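Local coordinates for probable adhesion protein (Pseudomonas aeruginosa PAO1, PDB 6RU4), which binds ferrous iron and manganese through histidine side chains and probably serves as the periplasmic solute-binding protein of a metal transport system, at residues His14-Tyr19 with Pro110-Ser115; Asp170-Thr175 with Leu218-Ile223. All blocks are in the same frame, centred on the assembly; numbering follows the deposited sequence.

Contact 1 of 2, residues His14-Tyr19 with Pro110-Ser115; sequences HPYYSY and PHTFLS. With MN (manganese (II) ion), chain E.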
loop_
_atom_site.group_PDB
_atom_site.type_symbol
_atom_site.label_atom_id
_atom_site.label_comp_id
_atom_site.label_asym_id
_atom_site.label_seq_id
_atom_site.Cartn_x
_atom_site.Cartn_y
_atom_site.Cartn_z
ATOM N N HIS A 14 7.558 -2.537 2.209
ATOM C CA HIS A 14 7.334 -3.090 3.567
ATOM C C HIS A 14 6.125 -4.040 3.653
ATOM O O HIS A 14 6.316 -5.103 4.239
ATOM C CB HIS A 14 7.216 -2.001 4.669
ATOM C CG HIS A 14 8.434 -1.153 4.878
ATOM N ND1 HIS A 14 8.865 -0.249 3.913
ATOM C CD2 HIS A 14 9.250 -1.065 5.948
ATOM C CE1 HIS A 14 9.942 0.333 4.424
ATOM N NE2 HIS A 14 10.218 -0.140 5.636
ATOM N N PRO A 15 4.909 -3.771 3.093
ATOM C CA PRO A 15 3.803 -4.748 3.244
ATOM C C PRO A 15 4.124 -6.133 2.696
ATOM O O PRO A 15 3.627 -7.125 3.220
ATOM C CB PRO A 15 2.645 -4.100 2.468
ATOM C CG PRO A 15 2.952 -2.644 2.448
ATOM C CD PRO A 15 4.449 -2.585 2.335
ATOM N N TYR A 16 4.974 -6.196 1.662
ATOM C CA TYR A 16 5.358 -7.447 1.017
ATOM C C TYR A 16 6.336 -8.252 1.863
ATOM O O TYR A 16 6.308 -9.479 1.805
ATOM C CB TYR A 16 5.860 -7.205 -0.422
ATOM C CG TYR A 16 4.758 -6.686 -1.318
ATOM C CD1 TYR A 16 3.900 -7.560 -1.971
ATOM C CD2 TYR A 16 4.494 -5.321 -1.414
ATOM C CE1 TYR A 16 2.839 -7.088 -2.745
ATOM C CE2 TYR A 16 3.430 -4.840 -2.176
ATOM C CZ TYR A 16 2.610 -5.727 -2.842
ATOM O OH TYR A 16 1.602 -5.237 -3.623
ATOM N N TYR A 17 7.153 -7.562 2.695
ATOM C CA TYR A 17 8.069 -8.187 3.651
ATOM C C TYR A 17 7.192 -8.941 4.637
ATOM O O TYR A 17 7.416 -10.124 4.845
ATOM C CB TYR A 17 8.929 -7.137 4.399
ATOM C CG TYR A 17 9.991 -7.780 5.268
ATOM C CD1 TYR A 17 11.230 -8.136 4.740
ATOM C CD2 TYR A 17 9.734 -8.097 6.595
ATOM C CE1 TYR A 17 12.185 -8.793 5.513
ATOM C CE2 TYR A 17 10.689 -8.737 7.385
ATOM C CZ TYR A 17 11.911 -9.087 6.837
ATOM O OH TYR A 17 12.857 -9.716 7.610
ATOM N N SER A 18 6.150 -8.278 5.177
ATOM C CA SER A 18 5.168 -8.849 6.102
ATOM C C SER A 18 4.471 -10.069 5.536
ATOM O O SER A 18 4.472 -11.093 6.209
ATOM C CB SER A 18 4.131 -7.808 6.508
ATOM O OG SER A 18 4.682 -6.850 7.387
ATOM N N TYR A 19 3.920 -9.998 4.295
ATOM C CA TYR A 19 3.226 -11.133 3.672
ATOM C C TYR A 19 4.138 -12.336 3.606
ATOM O O TYR A 19 3.774 -13.382 4.153
ATOM C CB TYR A 19 2.743 -10.841 2.231
ATOM C CG TYR A 19 1.845 -9.641 1.978
ATOM C CD1 TYR A 19 1.113 -9.054 3.016
ATOM C CD2 TYR A 19 1.669 -9.140 0.688
ATOM C CE1 TYR A 19 0.312 -7.940 2.788
ATOM C CE2 TYR A 19 0.852 -8.040 0.445
ATOM C CZ TYR A 19 0.182 -7.442 1.501
ATOM O OH TYR A 19 -0.614 -6.367 1.257
ATOM N N PRO A 110 -2.012 1.460 -7.634
ATOM C CA PRO A 110 -1.175 0.311 -7.248
ATOM C C PRO A 110 -1.200 -0.090 -5.779
ATOM O O PRO A 110 -0.521 -1.041 -5.408
ATOM C CB PRO A 110 0.235 0.753 -7.671
ATOM C CG PRO A 110 0.097 2.185 -8.203
ATOM C CD PRO A 110 -1.200 2.691 -7.724
ATOM N N HIS A 111 -1.975 0.602 -4.948
ATOM C CA HIS A 111 -2.037 0.408 -3.494
ATOM C C HIS A 111 -2.972 -0.665 -3.034
ATOM O O HIS A 111 -3.681 -0.484 -2.037
ATOM C CB HIS A 111 -2.379 1.733 -2.805
ATOM C CG HIS A 111 -1.452 2.839 -3.195
ATOM N ND1 HIS A 111 -1.608 3.521 -4.388
ATOM C CD2 HIS A 111 -0.365 3.310 -2.556
ATOM C CE1 HIS A 111 -0.659 4.424 -4.406
ATOM N NE2 HIS A 111 0.105 4.350 -3.305
ATOM N N THR A 112 -2.917 -1.832 -3.707
ATOM C CA THR A 112 -3.740 -3.001 -3.402
ATOM C C THR A 112 -3.407 -3.492 -2.018
ATOM O O THR A 112 -4.290 -3.909 -1.269
ATOM C CB THR A 112 -3.497 -4.050 -4.440
ATOM O OG1 THR A 112 -2.095 -4.259 -4.501
ATOM C CG2 THR A 112 -4.009 -3.641 -5.818
ATOM N N PHE A 113 -2.125 -3.370 -1.664
ATOM C CA PHE A 113 -1.584 -3.715 -0.368
ATOM C C PHE A 113 -2.240 -2.932 0.816
ATOM O O PHE A 113 -2.041 -3.341 1.951
ATOM C CB PHE A 113 -0.057 -3.587 -0.372
ATOM C CG PHE A 113 0.491 -2.268 -0.845
ATOM C CD1 PHE A 113 0.626 -1.191 0.038
ATOM C CD2 PHE A 113 1.014 -2.135 -2.136
ATOM C CE1 PHE A 113 1.186 0.026 -0.391
ATOM C CE2 PHE A 113 1.609 -0.929 -2.552
ATOM C CZ PHE A 113 1.696 0.139 -1.673
ATOM N N LEU A 114 -3.051 -1.871 0.568
ATOM C CA LEU A 114 -3.702 -1.132 1.660
ATOM C C LEU A 114 -5.169 -1.542 1.856
ATOM O O LEU A 114 -5.929 -0.855 2.536
ATOM C CB LEU A 114 -3.535 0.397 1.533
ATOM C CG LEU A 114 -2.113 0.927 1.819
ATOM C CD1 LEU A 114 -1.995 2.364 1.484
ATOM C CD2 LEU A 114 -1.727 0.719 3.267
ATOM N N SER A 115 -5.517 -2.718 1.325
ATOM C CA SER A 115 -6.806 -3.389 1.388
ATOM C C SER A 115 -6.607 -4.651 2.213
ATOM O O SER A 115 -5.545 -5.261 2.120
ATOM C CB SER A 115 -7.203 -3.814 -0.018
ATOM O OG SER A 115 -8.246 -4.773 -0.040
HETATM MN MN MN E . 2.013 5.502 -2.924
#

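Contact 2 of 2, residues Asp170-Thr175 with Leu218-Ile223; sequences DFRVAT and LDVKVI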
loop_
_atom_site.group_PDB
_atom_site.type_symbol
_atom_site.label_atom_id
_atom_site.label_comp_id
_atom_site.label_asym_id
_atom_site.label_seq_id
_atom_site.Cartn_x
_atom_site.Cartn_y
_atom_site.Cartn_z
ATOM N N ASP A 170 -23.846 12.721 3.492
ATOM C CA ASP A 170 -23.025 13.926 3.244
ATOM C C ASP A 170 -21.537 13.760 3.627
ATOM O O ASP A 170 -20.736 14.684 3.399
ATOM C CB ASP A 170 -23.632 15.139 3.993
ATOM C CG ASP A 170 -23.474 15.134 5.512
ATOM O OD1 ASP A 170 -23.490 14.035 6.111
ATOM O OD2 ASP A 170 -23.352 16.229 6.100
ATOM N N PHE A 171 -21.189 12.607 4.237
ATOM C CA PHE A 171 -19.838 12.279 4.670
ATOM C C PHE A 171 -18.895 12.035 3.491
ATOM O O PHE A 171 -18.836 10.929 2.937
ATOM C CB PHE A 171 -19.839 11.105 5.664
ATOM C CG PHE A 171 -18.499 10.805 6.284
ATOM C CD1 PHE A 171 -17.975 11.627 7.285
ATOM C CD2 PHE A 171 -17.758 9.695 5.875
ATOM C CE1 PHE A 171 -16.738 11.346 7.867
ATOM C CE2 PHE A 171 -16.529 9.400 6.474
ATOM C CZ PHE A 171 -16.021 10.235 7.457
ATOM N N ARG A 172 -18.171 13.095 3.106
ATOM C CA ARG A 172 -17.178 13.055 2.035
ATOM C C ARG A 172 -15.816 13.071 2.671
ATOM O O ARG A 172 -15.625 13.706 3.699
ATOM C CB ARG A 172 -17.342 14.225 1.065
ATOM C CG ARG A 172 -18.526 14.098 0.141
ATOM C CD ARG A 172 -18.444 15.181 -0.900
ATOM N NE ARG A 172 -19.707 15.374 -1.615
ATOM C CZ ARG A 172 -20.072 14.695 -2.702
ATOM N NH1 ARG A 172 -19.279 13.759 -3.208
ATOM N NH2 ARG A 172 -21.227 14.951 -3.290
ATOM N N VAL A 173 -14.882 12.358 2.057
ATOM C CA VAL A 173 -13.517 12.080 2.479
ATOM C C VAL A 173 -12.567 12.398 1.313
ATOM O O VAL A 173 -12.843 12.069 0.156
ATOM C CB VAL A 173 -13.495 10.570 2.856
ATOM C CG1 VAL A 173 -12.119 9.918 2.705
ATOM C CG2 VAL A 173 -14.093 10.324 4.232
ATOM N N ALA A 174 -11.447 13.047 1.635
ATOM C CA ALA A 174 -10.390 13.384 0.703
ATOM C C ALA A 174 -9.096 12.848 1.287
ATOM O O ALA A 174 -9.038 12.570 2.483
ATOM C CB ALA A 174 -10.303 14.887 0.541
ATOM N N THR A 175 -8.063 12.657 0.449
ATOM C CA THR A 175 -6.759 12.173 0.923
ATOM C C THR A 175 -5.686 13.010 0.238
ATOM O O THR A 175 -5.963 13.564 -0.830
ATOM C CB THR A 175 -6.578 10.648 0.703
ATOM O OG1 THR A 175 -6.238 10.407 -0.652
ATOM C CG2 THR A 175 -7.810 9.809 1.104
ATOM N N LEU A 218 -17.777 21.059 -2.607
ATOM C CA LEU A 218 -18.282 19.692 -2.412
ATOM C C LEU A 218 -18.568 19.307 -0.979
ATOM O O LEU A 218 -19.087 18.221 -0.751
ATOM C CB LEU A 218 -17.332 18.654 -3.027
ATOM C CG LEU A 218 -17.161 18.668 -4.556
ATOM C CD1 LEU A 218 -16.727 17.336 -5.034
ATOM C CD2 LEU A 218 -18.456 19.047 -5.279
ATOM N N ASP A 219 -18.235 20.186 -0.022
ATOM C CA ASP A 219 -18.435 20.012 1.406
ATOM C C ASP A 219 -17.812 18.692 1.876
ATOM O O ASP A 219 -18.509 17.790 2.352
ATOM C CB ASP A 219 -19.922 20.174 1.786
ATOM C CG ASP A 219 -20.350 21.610 2.047
ATOM O OD1 ASP A 219 -19.961 22.163 3.107
ATOM O OD2 ASP A 219 -21.083 22.180 1.197
ATOM N N VAL A 220 -16.489 18.566 1.670
ATOM C CA VAL A 220 -15.691 17.414 2.068
ATOM C C VAL A 220 -15.522 17.603 3.569
ATOM O O VAL A 220 -15.308 18.725 4.010
ATOM C CB VAL A 220 -14.352 17.335 1.273
ATOM C CG1 VAL A 220 -13.327 16.421 1.951
ATOM C CG2 VAL A 220 -14.596 16.880 -0.158
ATOM N N LYS A 221 -15.730 16.536 4.339
ATOM C CA LYS A 221 -15.704 16.552 5.798
ATOM C C LYS A 221 -14.317 16.268 6.400
ATOM O O LYS A 221 -13.857 17.015 7.267
ATOM C CB LYS A 221 -16.769 15.567 6.366
ATOM C CG LYS A 221 -18.211 15.792 5.876
ATOM C CD LYS A 221 -18.862 17.028 6.483
ATOM C CE LYS A 221 -20.213 17.275 5.866
ATOM N NZ LYS A 221 -20.852 18.505 6.400
ATOM N N VAL A 222 -13.668 15.179 5.967
ATOM C CA VAL A 222 -12.363 14.815 6.513
ATOM C C VAL A 222 -11.297 14.677 5.411
ATOM O O VAL A 222 -11.634 14.447 4.256
ATOM C CB VAL A 222 -12.409 13.578 7.476
ATOM C CG1 VAL A 222 -13.476 13.747 8.555
ATOM C CG2 VAL A 222 -12.620 12.281 6.731
ATOM N N ILE A 223 -10.019 14.907 5.774
ATOM C CA ILE A 223 -8.850 14.741 4.900
ATOM C C ILE A 223 -7.863 13.789 5.571
ATOM O O ILE A 223 -7.542 13.947 6.752
ATOM C CB ILE A 223 -8.199 16.059 4.376
ATOM C CG1 ILE A 223 -7.203 15.775 3.227
ATOM C CG2 ILE A 223 -7.557 16.897 5.499
ATOM C CD1 ILE A 223 -7.261 16.722 2.113
#

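Contact 1 of 2, residues His14-Tyr19 with Pro110-Ser115
The phenyl group of Phe-113 packs against Pro-15, Tyr-16 and Tyr-19 on one flank of helix 14-24, and this packing joins the first alpha/beta domain of a cluster 9 solute-binding protein to the loop carrying the metal ligand His-111. Pro-15 and Tyr-16 flank the ring: CG of Pro-15 lies 3.7 Å from Phe-113 CD1, while Tyr-16 brings CE2 to 3.6 Å from Phe-113 CD2. The rings of Tyr-16 and Phe-113 are inclined at 75° with centroids 5.8 Å apart, an oblique pair. Phe-113 reaches this place because chi1 of 53° sets CG between the backbone N and the carbonyl carbon, turning the ring toward Pro-15.

The hydroxyl oxygens of both tyrosines lie against carbons of Phe-113. Tyr-16 OH sits at the edge of the phenyl ring, near its plane, 3.5 Å from Phe-113 CD2. Tyr-19 meets the stem instead, its OH 3.3 Å from Phe-113 CB, the two side chains crossing at about a right angle. Their strongest polar partners lie elsewhere, Asn-62 for Tyr-16 and Ser-119 for Tyr-19; Thr-112 likewise bonds Asn-88.

His-111, the centre of an inverse gamma turn, has ND1 bonded to Asn-109; this bond and the NE2-metal bond together hold the imidazole's rotation. His-111 NE2 binds manganese at 2.3 Å, alongside NE2 of His-41, His-66, His-177, His-199 and His-250.

Contact 2 of 2, residues Asp170-Thr175 with Leu218-Ile223
Val-173 and Val-222 pair in parallel register, as do Ala-174 and Ile-223, and here the contact is tight. Ala-174 N donates to Val-222 O at 3.0 Å, with the donor tilted 18° from the carbonyl plane. One step earlier Arg-172 O receives Lys-221 N at 2.9 Å, from above its carbonyl plane, and more weakly Val-222 N. The valines lie side by side on one face of the sheet, Val-173 CG2 to Val-222 CG2 at 3.5 Å. The ring of Phe-171 adds its CZ to the same Val-222 methyl. On the other face Ala-174 CB touches Val-220 CG1 at 3.7 Å and Ile-223 CD1 at 3.9 Å.

Toward the solvent the grip is looser. Lys-221, its chain bent at chi2 (-73°) and extended beyond, runs past the backbone of Asp-170 and forms a long salt bridge, Lys-221 NZ to Asp-170 OD2 at 3.4 Å. Arg-172 leaves with its chain extended from CG to NE, laying NE 3.0 Å from Leu-218 O at the exposed end of the pair.

Strand 173-175 also bonds to 191-194, and 222-226 flanks 244-248. Both alpha/beta domains here have parallel sheets of order 2-1-3-4, and this pair is the middle of the second one, as in cluster 9 solute-binding proteins.

From the N terminus, the chain forms strand 7-11 and helix 14-24, builds the rest of the first parallel sheet, and returns through the loop after strand 84-86; contact 1 there closes a loop of 90 residues. Helices 117-133 and 138-160 then carry the chain onward to the second sheet, where contact 2 closes a shorter loop of 42 residues through strand 191-194 and helix 205-217. The two loops follow in series, neither nesting nor crossing. The centres of contacts 1 and 2 are about 25 Å apart. Contact 1 joins helix 14-24 to the loop before helix 117-133; from contact 2, strand 173-175 runs on toward His-177, and the two lobes meet at the metal.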